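Local coordinates for ABC transporter ATP-binding/permease protein Rv1747 (Mycobacterium tuberculosis, PDB 6CCD), which uses ATP to move an unknown substrate across the membrane, this part being its first FHA domain, a phosphothreonine-binding module, at residues P8-Y14 / A96-G102; R57-D62 / V76-Y82. All blocks are in the same frame, centred on the assembly; numbering follows the deposited sequence.

Interaction 1: residues P8-Y14 / A96-G102; sequences PVLTVRY and ALDFEVG
Val12 runs along the flank of Phe99, both side chains heading into the core from the inner face of the sheet in which the first and last strands of this FHA beta-sandwich run antiparallel. The valine meets the rim of the ring: CG2 is in the ring plane, 4.0 Å from Phe99 CD1. With its CG anti to the carbonyl carbon (chi1 -61°), Phe99 carries its ring along the Val12 side chain. Leu10 slants past the root of the Phe99 side chain, its CD1 4.0 Å from Phe99 CB, and the same methyl also reaches Val101 CG2. Further on, the Pro8 ring lies alongside Val101, CG tight against Val101 CG1 at 3.5 Å. Leu51 of strand 49-54, in the facing sheet, packs against Leu10 and Val12.

The other face is polar. Thr11, Arg13, Asp98 and Glu100 share it, and the Arg13 and Asp98 CB atoms sit 4.0 Å apart. Arg13, deposited in two conformers, bends at chi3; in the conformer described, NH2 approaches Glu100 OE1 at 3.8 Å, a long salt bridge, with the carboxylate oxygen at the guanidinium edge. Its NE is paired with Glu18, while Thr11 OG1 bonds to Thr20 OG1.

Between the faces, Thr11 with Glu100 and Arg13 with Asp98 form two hydrogen-bonded pairs, each linked by bonds in both directions. One further bond, Gly102 N to Val9 O at 2.9 Å and nearly straight (173°), extends the ladder past the strand ends.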
loop_
_atom_site.group_PDB
_atom_site.type_symbol
_atom_site.label_atom_id
_atom_site.label_comp_id
_atom_site.label_asym_id
_atom_site.label_seq_id
_atom_site.Cartn_x
_atom_site.Cartn_y
_atom_site.Cartn_z
ATOM N N PRO A 8 -4.051 -15.847 1.096
ATOM C CA PRO A 8 -3.799 -15.423 -0.281
ATOM C C PRO A 8 -2.633 -14.456 -0.325
ATOM O O PRO A 8 -2.358 -13.777 0.664
ATOM C CB PRO A 8 -5.097 -14.736 -0.678
ATOM C CG PRO A 8 -5.628 -14.194 0.651
ATOM C CD PRO A 8 -5.263 -15.236 1.667
ATOM N N VAL A 9 -1.941 -14.411 -1.453
ATOM C CA VAL A 9 -0.880 -13.436 -1.646
ATOM C C VAL A 9 -1.491 -12.082 -1.996
ATOM O O VAL A 9 -2.654 -11.993 -2.405
ATOM C CB VAL A 9 0.093 -13.873 -2.770
ATOM C CG1 VAL A 9 0.784 -15.176 -2.392
ATOM C CG2 VAL A 9 -0.653 -14.015 -4.089
ATOM N N LEU A 10 -0.699 -11.030 -1.838
ATOM C CA LEU A 10 -1.112 -9.692 -2.220
ATOM C C LEU A 10 -0.231 -9.178 -3.340
ATOM O O LEU A 10 0.991 -9.124 -3.201
ATOM C CB LEU A 10 -1.033 -8.737 -1.028
ATOM C CG LEU A 10 -1.377 -7.292 -1.376
ATOM C CD1 LEU A 10 -2.867 -7.132 -1.649
ATOM C CD2 LEU A 10 -0.894 -6.355 -0.271
ATOM N N THR A 11 -0.853 -8.820 -4.454
ATOM C CA THR A 11 -0.145 -8.190 -5.553
ATOM C C THR A 11 -0.372 -6.694 -5.486
ATOM O O THR A 11 -1.503 -6.233 -5.300
ATOM C CB THR A 11 -0.610 -8.749 -6.910
ATOM O OG1 THR A 11 -0.232 -10.125 -6.983
ATOM C CG2 THR A 11 0.040 -7.986 -8.070
ATOM N N VAL A 12 0.718 -5.953 -5.592
ATOM C CA VAL A 12 0.691 -4.499 -5.600
ATOM C C VAL A 12 1.163 -3.998 -6.955
ATOM O O VAL A 12 2.297 -4.260 -7.356
ATOM C CB VAL A 12 1.595 -3.902 -4.502
ATOM C CG1 VAL A 12 1.478 -2.363 -4.492
ATOM C CG2 VAL A 12 1.261 -4.518 -3.129
ATOM N N ARG A 13 0.297 -3.263 -7.642
ATOM C CA ARG A 13 0.619 -2.676 -8.931
ATOM C C ARG A 13 0.779 -1.168 -8.809
ATOM O O ARG A 13 -0.154 -0.463 -8.414
ATOM C CB ARG A 13 -0.470 -3.004 -9.951
ATOM C CG ARG A 13 -0.061 -2.769 -11.395
ATOM C CD ARG A 13 -0.983 -3.525 -12.348
ATOM N NE ARG A 13 -1.096 -4.936 -11.974
ATOM C CZ ARG A 13 -2.166 -5.474 -11.397
ATOM N NH1 ARG A 13 -3.228 -4.723 -11.130
ATOM N NH2 ARG A 13 -2.173 -6.764 -11.088
ATOM N N TYR A 14 1.969 -0.686 -9.142
ATOM C CA TYR A 14 2.262 0.736 -9.098
ATOM C C TYR A 14 2.994 1.182 -10.348
ATOM O O TYR A 14 4.038 0.624 -10.672
ATOM C CB TYR A 14 3.116 1.097 -7.883
ATOM C CG TYR A 14 3.726 2.469 -8.044
ATOM C CD1 TYR A 14 2.926 3.602 -7.987
ATOM C CD2 TYR A 14 5.083 2.632 -8.291
ATOM C CE1 TYR A 14 3.452 4.856 -8.151
ATOM C CE2 TYR A 14 5.624 3.897 -8.461
ATOM C CZ TYR A 14 4.795 5.003 -8.390
ATOM O OH TYR A 14 5.288 6.268 -8.556
ATOM N N ALA A 96 -0.897 6.299 -7.352
ATOM C CA ALA A 96 -1.956 5.321 -7.151
ATOM C C ALA A 96 -1.366 3.929 -6.939
ATOM O O ALA A 96 -0.407 3.544 -7.615
ATOM C CB ALA A 96 -2.911 5.319 -8.352
ATOM N N LEU A 97 -1.928 3.190 -5.991
ATOM C CA LEU A 97 -1.579 1.784 -5.790
ATOM C C LEU A 97 -2.802 0.908 -6.065
ATOM O O LEU A 97 -3.882 1.166 -5.549
ATOM C CB LEU A 97 -1.078 1.537 -4.357
ATOM C CG LEU A 97 0.053 2.420 -3.844
ATOM C CD1 LEU A 97 0.247 2.166 -2.349
ATOM C CD2 LEU A 97 1.347 2.189 -4.619
ATOM N N ASP A 98 -2.626 -0.120 -6.883
ATOM C CA ASP A 98 -3.679 -1.086 -7.142
ATOM C C ASP A 98 -3.364 -2.375 -6.402
ATOM O O ASP A 98 -2.293 -2.948 -6.588
ATOM C CB ASP A 98 -3.818 -1.365 -8.640
ATOM C CG ASP A 98 -4.469 -0.224 -9.385
ATOM O OD1 ASP A 98 -5.442 0.341 -8.850
ATOM O OD2 ASP A 98 -4.013 0.108 -10.503
ATOM N N PHE A 99 -4.295 -2.823 -5.567
ATOM C CA PHE A 99 -4.102 -4.046 -4.796
ATOM C C PHE A 99 -4.927 -5.172 -5.382
ATOM O O PHE A 99 -6.073 -4.968 -5.777
ATOM C CB PHE A 99 -4.498 -3.847 -3.331
ATOM C CG PHE A 99 -3.697 -2.809 -2.614
ATOM C CD1 PHE A 99 -2.323 -2.921 -2.521
ATOM C CD2 PHE A 99 -4.322 -1.739 -1.996
ATOM C CE1 PHE A 99 -1.582 -1.978 -1.847
ATOM C CE2 PHE A 99 -3.588 -0.800 -1.314
ATOM C CZ PHE A 99 -2.218 -0.913 -1.242
ATOM N N GLU A 100 -4.364 -6.371 -5.430
ATOM C CA GLU A 100 -5.165 -7.509 -5.856
ATOM C C GLU A 100 -4.832 -8.712 -4.991
ATOM O O GLU A 100 -3.668 -9.011 -4.758
ATOM C CB GLU A 100 -4.937 -7.787 -7.341
ATOM C CG GLU A 100 -5.105 -9.222 -7.774
ATOM C CD GLU A 100 -4.816 -9.392 -9.255
ATOM O OE1 GLU A 100 -5.330 -8.566 -10.042
ATOM O OE2 GLU A 100 -4.084 -10.339 -9.633
ATOM N N VAL A 101 -5.865 -9.369 -4.479
ATOM C CA VAL A 101 -5.679 -10.484 -3.560
ATOM C C VAL A 101 -5.842 -11.814 -4.278
ATOM O O VAL A 101 -6.847 -12.025 -4.956
ATOM C CB VAL A 101 -6.690 -10.435 -2.407
ATOM C CG1 VAL A 101 -6.450 -11.588 -1.465
ATOM C CG2 VAL A 101 -6.598 -9.105 -1.663
ATOM N N GLY A 102 -4.871 -12.714 -4.124
ATOM C CA GLY A 102 -4.974 -14.037 -4.718
ATOM C C GLY A 102 -4.331 -14.100 -6.093
ATOM O O GLY A 102 -3.932 -13.077 -6.641
HETATM O O HOH W 1 -1.246 0.919 -10.783
#

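Interaction 2: residues R57-D62 / V76-Y82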
loop_
_atom_site.group_PDB
_atom_site.type_symbol
_atom_site.label_atom_id
_atom_site.label_comp_id
_atom_site.label_asym_id
_atom_site.label_seq_id
_atom_site.Cartn_x
_atom_site.Cartn_y
_atom_site.Cartn_z
ATOM N N ARG A 57 -7.125 -10.870 6.907
ATOM C CA ARG A 57 -7.198 -10.010 5.733
ATOM C C ARG A 57 -5.940 -9.175 5.538
ATOM O O ARG A 57 -5.213 -8.887 6.495
ATOM C CB ARG A 57 -8.400 -9.071 5.827
ATOM C CG ARG A 57 -8.201 -7.941 6.832
ATOM C CD ARG A 57 -9.386 -7.014 6.851
ATOM N NE ARG A 57 -10.614 -7.762 7.105
ATOM C CZ ARG A 57 -11.730 -7.230 7.580
ATOM N NH1 ARG A 57 -12.793 -7.997 7.775
ATOM N NH2 ARG A 57 -11.781 -5.932 7.857
ATOM N N TRP A 58 -5.701 -8.780 4.291
ATOM C CA TRP A 58 -4.643 -7.837 3.977
ATOM C C TRP A 58 -5.086 -6.436 4.345
ATOM O O TRP A 58 -6.239 -6.072 4.110
ATOM C CB TRP A 58 -4.277 -7.895 2.490
ATOM C CG TRP A 58 -3.417 -9.062 2.150
ATOM C CD1 TRP A 58 -3.811 -10.241 1.588
ATOM C CD2 TRP A 58 -2.005 -9.173 2.373
ATOM N NE1 TRP A 58 -2.728 -11.084 1.446
ATOM C CE2 TRP A 58 -1.608 -10.447 1.917
ATOM C CE3 TRP A 58 -1.036 -8.312 2.896
ATOM C CZ2 TRP A 58 -0.289 -10.882 1.973
ATOM C CZ3 TRP A 58 0.270 -8.749 2.966
ATOM C CH2 TRP A 58 0.635 -10.022 2.499
ATOM N N VAL A 59 -4.179 -5.651 4.928
ATOM C CA VAL A 59 -4.461 -4.247 5.182
ATOM C C VAL A 59 -3.325 -3.354 4.706
ATOM O O VAL A 59 -2.167 -3.754 4.717
ATOM C CB VAL A 59 -4.722 -3.970 6.684
ATOM C CG1 VAL A 59 -6.025 -4.607 7.111
ATOM C CG2 VAL A 59 -3.560 -4.472 7.551
ATOM N N ALA A 60 -3.674 -2.146 4.275
ATOM C CA ALA A 60 -2.698 -1.096 4.018
ATOM C C ALA A 60 -2.790 -0.076 5.137
ATOM O O ALA A 60 -3.844 0.505 5.352
ATOM C CB ALA A 60 -2.944 -0.424 2.673
ATOM N N ILE A 61 -1.678 0.133 5.828
ATOM C CA ILE A 61 -1.621 0.980 7.021
ATOM C C ILE A 61 -0.773 2.220 6.796
ATOM O O ILE A 61 0.376 2.120 6.375
ATOM C CB ILE A 61 -1.034 0.203 8.222
ATOM C CG1 ILE A 61 -1.886 -1.032 8.529
ATOM C CG2 ILE A 61 -0.902 1.126 9.446
ATOM C CD1 ILE A 61 -1.162 -2.091 9.353
ATOM N N ASP A 62 -1.346 3.389 7.057
ATOM C CA ASP A 62 -0.598 4.651 7.059
ATOM C C ASP A 62 0.404 4.637 8.206
ATOM O O ASP A 62 0.005 4.582 9.374
ATOM C CB ASP A 62 -1.566 5.842 7.210
ATOM C CG ASP A 62 -0.875 7.202 7.080
ATOM O OD1 ASP A 62 0.374 7.264 6.981
ATOM O OD2 ASP A 62 -1.597 8.227 7.089
ATOM N N VAL A 76 -7.655 8.219 5.262
ATOM C CA VAL A 76 -7.888 7.161 6.249
ATOM C C VAL A 76 -6.581 6.618 6.826
ATOM O O VAL A 76 -5.527 6.684 6.162
ATOM C CB VAL A 76 -8.685 6.003 5.632
ATOM C CG1 VAL A 76 -10.080 6.467 5.239
ATOM C CG2 VAL A 76 -7.952 5.439 4.425
ATOM N N PRO A 77 -6.630 6.086 8.066
ATOM C CA PRO A 77 -5.409 5.502 8.641
ATOM C C PRO A 77 -5.149 4.086 8.166
ATOM O O PRO A 77 -4.032 3.592 8.286
ATOM C CB PRO A 77 -5.684 5.506 10.155
ATOM C CG PRO A 77 -7.180 5.417 10.262
ATOM C CD PRO A 77 -7.735 6.147 9.048
ATOM N N VAL A 78 -6.173 3.429 7.652
ATOM C CA VAL A 78 -6.007 2.042 7.233
ATOM C C VAL A 78 -7.003 1.736 6.119
ATOM O O VAL A 78 -8.107 2.299 6.088
ATOM C CB VAL A 78 -6.186 1.052 8.434
ATOM C CG1 VAL A 78 -7.592 1.121 9.014
ATOM C CG2 VAL A 78 -5.846 -0.372 8.023
ATOM N N VAL A 79 -6.597 0.889 5.179
ATOM C CA VAL A 79 -7.534 0.386 4.174
ATOM C C VAL A 79 -7.589 -1.134 4.244
ATOM O O VAL A 79 -6.550 -1.800 4.201
ATOM C CB VAL A 79 -7.148 0.837 2.739
ATOM C CG1 VAL A 79 -7.955 0.077 1.690
ATOM C CG2 VAL A 79 -7.337 2.340 2.585
ATOM N N ASP A 80 -8.796 -1.681 4.375
ATOM C CA ASP A 80 -8.979 -3.128 4.355
ATOM C C ASP A 80 -9.060 -3.596 2.896
ATOM O O ASP A 80 -9.818 -3.050 2.093
ATOM C CB ASP A 80 -10.232 -3.549 5.142
ATOM C CG ASP A 80 -10.130 -3.230 6.636
ATOM O OD1 ASP A 80 -9.270 -3.813 7.335
ATOM O OD2 ASP A 80 -10.919 -2.393 7.120
ATOM N N ILE A 81 -8.253 -4.595 2.561
ATOM C CA ILE A 81 -8.191 -5.129 1.206
ATOM C C ILE A 81 -8.799 -6.534 1.133
ATOM O O ILE A 81 -8.116 -7.524 1.405
ATOM C CB ILE A 81 -6.730 -5.191 0.718
ATOM C CG1 ILE A 81 -6.018 -3.864 1.008
ATOM C CG2 ILE A 81 -6.673 -5.578 -0.754
ATOM C CD1 ILE A 81 -4.484 -3.954 0.928
ATOM N N TYR A 82 -10.065 -6.625 0.754
ATOM C CA TYR A 82 -10.768 -7.913 0.726
ATOM C C TYR A 82 -10.539 -8.681 -0.570
ATOM O O TYR A 82 -10.274 -9.883 -0.554
ATOM C CB TYR A 82 -12.267 -7.702 0.927
ATOM C CG TYR A 82 -12.597 -6.999 2.214
ATOM C CD1 TYR A 82 -12.736 -7.710 3.394
ATOM C CD2 TYR A 82 -12.749 -5.622 2.253
ATOM C CE1 TYR A 82 -13.031 -7.070 4.577
ATOM C CE2 TYR A 82 -13.042 -4.973 3.432
ATOM C CZ TYR A 82 -13.181 -5.701 4.592
ATOM O OH TYR A 82 -13.474 -5.052 5.771
HETATM O O HOH W 2 -7.260 -9.918 2.109
HETATM O O HOH W 3 -3.915 8.901 6.052
#
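The Arg57 guanidinium has Tyr82 over one face and Asp80 at its edge, in an antiparallel pairing at the margin of the mixed sheet of the FHA beta-sandwich. Tyr82 CE1 stands over the middle of the group, 3.3 Å from Arg57 CZ, but the ring is turned 63° from the guanidinium plane, which rules out a parallel stack. Asp80 OD1 lies in that plane, 3.3 Å from Arg57 NH2, giving a salt bridge with a weak hydrogen bond; the carboxylate itself is turned almost perpendicular. Arg57 is deposited in two conformers; this account holds for one of them.

Asp80 OD1 also lies beside Val59, whose CG1 is 3.3 Å away. On that same outer face, Val78 CG2, anti to its own backbone nitrogen, touches both Val59 CB and Ile61 CG1, each at 4.0 Å. The inner face is apolar: Ile81 sends CD1 back to Ala60 CB, and its CB meets Trp58 CB, while the indole reaches across the sandwich, where NE1 hydrogen-bonds to Pro8 O.

Ala60 and Val79 form a hydrogen-bonded pair with two backbone bonds. Beside Pro77, one water lies between Asp62 OD2 and Val76 O, and Asp62 OD1 bonds to Ser65. Asp62 N bonds to Pro77 O at 3.0 Å, the donor 35° above the carbonyl plane.

In the fold
Interaction 1 joins two strands inside the antiparallel sheet, with strands 17-21 and 84-89 flanking them; interaction 2 brings the outermost strand 78-81 onto the mixed sheet. Along the chain the second is nested within the loop that the first closes. Their apolar faces meet across the sandwich, Ile81 packing on Phe99 and Val101, and Leu10 on the Trp58 indole, so both contribute to one core. Their outward faces differ: charged and hydroxyl side chains occupy the first, whereas the second mixes aliphatic groups with an arginine-aspartate-tyrosine cluster. The indole of Trp58 also reaches the loop ahead of strand 10-14.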